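PDB 2FUP: hypothetical protein PA3352, which probably serves in flagellum assembly as a FlgN-family export chaperone for hook-associated proteins. Local coordinates for residues L11-L22 against L51-R62. Sequence-based numbering, arbitrary orientation.
Sequences LFAEDIGHANQL and LMQQLERNGRAR
Arg-62 reaches across to three residues of helix 7-34 in turn. From CB the chain runs to CG, which slides past Leu-11; Arg-62 CG lies 3.8 Å from Leu-11 CB. CD then sits over the centre of the Phe-12 ring, 3.5 Å from the centroid, a CH-pi contact; NE follows over the rim of the same face, above CE1. A turn about the CG-CD bond (chi3 -60°) brings the guanidinium round to Asp-15, where NH1 makes a nearly straight hydrogen bond, within a salt bridge, to OD1 from above the carboxylate plane. The 2.5 Å from Arg-62 NH1 to Asp-15 OD1 is doubtfully short; both side chains have alternate conformers, which may account for it. NH2 donates to a water that in turn donates to Asp-15 OD1 and Leu-55 O.

The other carboxylate oxygen, Asp-15 OD2, accepts from Asn-58 ND2 at 2.8 Å, so the acid is held at both oxygens. A second water joins Asn-58 ND2, Glu-14 OE1 and His-18 NE2. Further along, the His-18 ring stacks on the Gln-54 amide, planes 28° apart, while its ND1 is 3.6 Å from Leu-51 CD2. The seam turns apolar where Leu-22 CD2 meets Leu-55 CD1 at 3.9 Å.

Asp-15, His-18, Leu-55 and Asn-58 each sit among four residues opposite, mutual knobs-into-holes packing between axes 148° apart: the antiparallel helical hairpin of a coiled-coil-like bundle.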
loop_
_atom_site.group_PDB
_atom_site.type_symbol
_atom_site.label_atom_id
_atom_site.label_comp_id
_atom_site.label_asym_id
_atom_site.label_seq_id
_atom_site.Cartn_x
_atom_site.Cartn_y
_atom_site.Cartn_z
ATOM N N LEU A 11 -7.552 2.714 -8.405
ATOM C CA LEU A 11 -6.219 2.736 -7.768
ATOM C C LEU A 11 -6.253 2.201 -6.361
ATOM O O LEU A 11 -5.362 1.482 -5.922
ATOM C CB LEU A 11 -5.680 4.164 -7.781
ATOM C CG LEU A 11 -5.301 4.706 -9.151
ATOM C CD1 LEU A 11 -5.149 6.203 -9.142
ATOM C CD2 LEU A 11 -4.062 4.094 -9.674
ATOM N N PHE A 12 -7.276 2.553 -5.611
ATOM C CA PHE A 12 -7.407 1.995 -4.285
ATOM C C PHE A 12 -7.598 0.492 -4.357
ATOM O O PHE A 12 -7.001 -0.223 -3.551
ATOM C CB PHE A 12 -8.591 2.604 -3.528
ATOM C CG PHE A 12 -8.285 3.911 -2.875
ATOM C CD1 PHE A 12 -7.327 4.039 -1.889
ATOM C CD2 PHE A 12 -8.978 5.061 -3.217
ATOM C CE1 PHE A 12 -7.045 5.243 -1.300
ATOM C CE2 PHE A 12 -8.675 6.313 -2.606
ATOM C CZ PHE A 12 -7.702 6.393 -1.627
ATOM N N ALA A 13 -8.463 0.014 -5.245
ATOM C CA ALA A 13 -8.711 -1.443 -5.358
ATOM C C ALA A 13 -7.412 -2.164 -5.702
ATOM O O ALA A 13 -7.086 -3.185 -5.118
ATOM C CB ALA A 13 -9.786 -1.733 -6.434
ATOM N N GLU A 14 -6.680 -1.656 -6.666
ATOM C CA GLU A 14 -5.415 -2.273 -7.032
ATOM C C GLU A 14 -4.439 -2.294 -5.865
ATOM O O GLU A 14 -3.805 -3.309 -5.580
ATOM C CB GLU A 14 -4.753 -1.499 -8.172
ATOM C CG GLU A 14 -5.457 -1.618 -9.497
ATOM C CD GLU A 14 -4.793 -0.859 -10.657
ATOM O OE1 GLU A 14 -3.646 -0.336 -10.459
ATOM O OE2 GLU A 14 -5.432 -0.821 -11.766
ATOM N N ASP A 15 -4.371 -1.194 -5.129
ATOM C CA ASP A 15 -3.402 -1.118 -4.041
ATOM C C ASP A 15 -3.776 -1.986 -2.858
ATOM O O ASP A 15 -2.888 -2.528 -2.191
ATOM C CB ASP A 15 -3.107 0.342 -3.648
ATOM C CG ASP A 15 -2.137 0.989 -4.596
ATOM O OD1 ASP A 15 -1.619 2.090 -4.325
ATOM O OD2 ASP A 15 -1.769 0.292 -5.503
ATOM N N ILE A 16 -5.063 -2.153 -2.568
ATOM C CA ILE A 16 -5.505 -3.114 -1.515
ATOM C C ILE A 16 -5.015 -4.544 -1.888
ATOM O O ILE A 16 -4.494 -5.283 -1.063
ATOM C CB ILE A 16 -7.000 -3.020 -1.253
ATOM C CG1 ILE A 16 -7.301 -1.743 -0.453
ATOM C CG2 ILE A 16 -7.467 -4.230 -0.483
ATOM C CD1 ILE A 16 -8.702 -1.278 -0.586
ATOM N N GLY A 17 -5.160 -4.896 -3.158
ATOM C CA GLY A 17 -4.689 -6.228 -3.616
ATOM C C GLY A 17 -3.198 -6.303 -3.421
ATOM O O GLY A 17 -2.699 -7.325 -2.955
ATOM N N HIS A 18 -2.469 -5.278 -3.864
ATOM C CA HIS A 18 -1.008 -5.357 -3.748
ATOM C C HIS A 18 -0.546 -5.337 -2.282
ATOM O O HIS A 18 0.423 -6.019 -1.952
ATOM C CB HIS A 18 -0.321 -4.271 -4.558
ATOM C CG HIS A 18 -0.669 -4.294 -6.001
ATOM N ND1 HIS A 18 -0.819 -5.459 -6.714
ATOM C CD2 HIS A 18 -0.876 -3.280 -6.869
ATOM C CE1 HIS A 18 -1.085 -5.152 -7.983
ATOM N NE2 HIS A 18 -1.172 -3.838 -8.088
ATOM N N ALA A 19 -1.195 -4.558 -1.422
ATOM C CA ALA A 19 -0.837 -4.518 -0.019
ATOM C C ALA A 19 -1.136 -5.842 0.659
ATOM O O ALA A 19 -0.375 -6.300 1.476
ATOM C CB ALA A 19 -1.542 -3.385 0.678
ATOM N N ASN A 20 -2.260 -6.464 0.329
ATOM C CA ASN A 20 -2.509 -7.815 0.852
ATOM C C ASN A 20 -1.407 -8.798 0.399
ATOM O O ASN A 20 -0.932 -9.588 1.215
ATOM C CB ASN A 20 -3.859 -8.311 0.376
ATOM C CG ASN A 20 -4.980 -7.901 1.286
ATOM O OD1 ASN A 20 -4.920 -8.117 2.495
ATOM N ND2 ASN A 20 -6.059 -7.362 0.696
ATOM N N GLN A 21 -1.031 -8.736 -0.873
ATOM C CA GLN A 21 -0.016 -9.645 -1.348
ATOM C C GLN A 21 1.306 -9.357 -0.624
ATOM O O GLN A 21 2.053 -10.278 -0.271
ATOM C CB GLN A 21 0.084 -9.648 -2.858
ATOM C CG GLN A 21 -1.135 -10.365 -3.444
ATOM C CD GLN A 21 -0.901 -10.837 -4.851
ATOM O OE1 GLN A 21 -0.238 -10.162 -5.617
ATOM N NE2 GLN A 21 -1.425 -12.023 -5.197
ATOM N N LEU A 22 1.634 -8.078 -0.448
ATOM C CA LEU A 22 2.882 -7.704 0.257
ATOM C C LEU A 22 2.891 -8.261 1.690
ATOM O O LEU A 22 3.844 -8.873 2.135
ATOM C CB LEU A 22 3.058 -6.171 0.230
ATOM C CG LEU A 22 4.351 -5.678 0.841
ATOM C CD1 LEU A 22 5.565 -6.236 0.177
ATOM C CD2 LEU A 22 4.396 -4.140 0.814
ATOM N N LEU A 51 5.644 -5.303 -6.390
ATOM C CA LEU A 51 4.539 -4.801 -5.590
ATOM C C LEU A 51 4.862 -3.435 -5.035
ATOM O O LEU A 51 4.008 -2.558 -4.934
ATOM C CB LEU A 51 4.204 -5.768 -4.404
ATOM C CG LEU A 51 3.639 -7.078 -4.889
ATOM C CD1 LEU A 51 3.520 -8.010 -3.682
ATOM C CD2 LEU A 51 2.319 -6.915 -5.593
HETATM N N MSE A 52 6.097 -3.257 -4.613
HETATM C CA MSE A 52 6.482 -2.021 -3.957
HETATM C C MSE A 52 6.532 -0.897 -5.013
HETATM O O MSE A 52 6.142 0.255 -4.746
HETATM C CB MSE A 52 7.830 -2.228 -3.296
HETATM C CG MSE A 52 7.757 -3.244 -2.199
HETATM SE SE MSE A 52 9.512 -3.605 -1.515
HETATM C CE MSE A 52 10.399 -4.196 -3.058
ATOM N N GLN A 53 6.965 -1.278 -6.201
ATOM C CA GLN A 53 6.951 -0.333 -7.346
ATOM C C GLN A 53 5.529 0.099 -7.672
ATOM O O GLN A 53 5.243 1.319 -7.894
ATOM C CB GLN A 53 7.510 -0.989 -8.599
ATOM N N GLN A 54 4.625 -0.872 -7.738
ATOM C CA GLN A 54 3.246 -0.584 -8.035
ATOM C C GLN A 54 2.656 0.250 -6.923
ATOM O O GLN A 54 1.905 1.210 -7.178
ATOM C CB GLN A 54 2.367 -1.838 -8.288
ATOM C CG GLN A 54 2.737 -2.596 -9.573
ATOM C CD GLN A 54 2.262 -4.026 -9.604
ATOM O OE1 GLN A 54 2.578 -4.828 -8.692
ATOM N NE2 GLN A 54 1.429 -4.343 -10.583
ATOM N N LEU A 55 2.901 -0.090 -5.661
ATOM C CA LEU A 55 2.367 0.740 -4.568
ATOM C C LEU A 55 2.876 2.222 -4.594
ATOM O O LEU A 55 2.138 3.172 -4.313
ATOM C CB LEU A 55 2.649 0.083 -3.190
ATOM C CG LEU A 55 1.772 -1.172 -2.872
ATOM C CD1 LEU A 55 2.405 -2.052 -1.809
ATOM C CD2 LEU A 55 0.331 -0.850 -2.536
ATOM N N GLU A 56 4.163 2.357 -4.905
ATOM C CA GLU A 56 4.789 3.688 -5.013
ATOM C C GLU A 56 4.116 4.507 -6.142
ATOM O O GLU A 56 3.717 5.659 -5.936
ATOM C CB GLU A 56 6.290 3.525 -5.286
ATOM C CG GLU A 56 7.072 4.754 -5.766
ATOM C CD GLU A 56 8.323 4.418 -6.711
ATOM O OE1 GLU A 56 8.240 3.533 -7.624
ATOM O OE2 GLU A 56 9.377 5.095 -6.567
ATOM N N ARG A 57 4.056 3.887 -7.294
ATOM C CA ARG A 57 3.434 4.543 -8.476
ATOM C C ARG A 57 1.970 4.858 -8.197
ATOM O O ARG A 57 1.452 5.981 -8.452
ATOM C CB ARG A 57 3.597 3.707 -9.744
ATOM C CG ARG A 57 4.958 3.827 -10.361
ATOM C CD ARG A 57 5.039 3.204 -11.747
ATOM N NE ARG A 57 6.379 3.435 -12.265
ATOM C CZ ARG A 57 6.746 3.250 -13.521
ATOM N NH1 ARG A 57 5.883 2.773 -14.415
ATOM N NH2 ARG A 57 7.999 3.516 -13.859
ATOM N N ASN A 58 1.243 3.930 -7.608
ATOM C CA ASN A 58 -0.155 4.151 -7.423
ATOM C C ASN A 58 -0.352 5.202 -6.322
ATOM O O ASN A 58 -1.308 5.996 -6.410
ATOM C CB ASN A 58 -0.880 2.826 -7.163
ATOM C CG ASN A 58 -1.118 1.974 -8.473
ATOM O OD1 ASN A 58 -0.882 2.403 -9.596
ATOM N ND2 ASN A 58 -1.525 0.732 -8.292
ATOM N N GLY A 59 0.523 5.266 -5.293
ATOM C CA GLY A 59 0.408 6.352 -4.370
ATOM C C GLY A 59 0.557 7.709 -4.992
ATOM O O GLY A 59 -0.112 8.668 -4.599
ATOM N N ARG A 60 1.531 7.780 -5.889
ATOM C CA ARG A 60 1.772 9.042 -6.613
ATOM C C ARG A 60 0.585 9.394 -7.478
ATOM O O ARG A 60 0.297 10.592 -7.666
ATOM C CB ARG A 60 3.053 9.075 -7.411
ATOM C CG ARG A 60 4.298 9.153 -6.493
ATOM C CD ARG A 60 5.515 9.373 -7.316
ATOM N NE ARG A 60 6.618 9.932 -6.552
ATOM C CZ ARG A 60 7.903 9.802 -6.896
ATOM N NH1 ARG A 60 8.248 9.010 -7.908
ATOM N NH2 ARG A 60 8.861 10.385 -6.172
ATOM N N ALA A 61 -0.082 8.390 -8.035
ATOM C CA ALA A 61 -1.275 8.621 -8.884
ATOM C C ALA A 61 -2.398 9.166 -8.031
ATOM O O ALA A 61 -3.055 10.149 -8.393
ATOM C CB ALA A 61 -1.654 7.364 -9.568
ATOM N N ARG A 62 -2.662 8.503 -6.884
ATOM C CA ARG A 62 -3.740 8.986 -6.013
ATOM C C ARG A 62 -3.466 10.415 -5.532
ATOM O O ARG A 62 -4.367 11.285 -5.471
ATOM C CB ARG A 62 -3.939 8.082 -4.786
ATOM C CG ARG A 62 -4.462 6.739 -5.263
ATOM C CD ARG A 62 -5.140 6.031 -4.107
ATOM N NE ARG A 62 -4.107 5.884 -3.101
ATOM C CZ ARG A 62 -3.196 4.927 -3.149
ATOM N NH1 ARG A 62 -3.301 3.966 -4.035
ATOM N NH2 ARG A 62 -2.218 4.900 -2.294
HETATM O O HOH W 1 -1.527 -1.648 -9.874
HETATM O O HOH W 2 -2.333 1.490 -11.817
HETATM O O HOH W 3 0.016 2.954 -2.547
#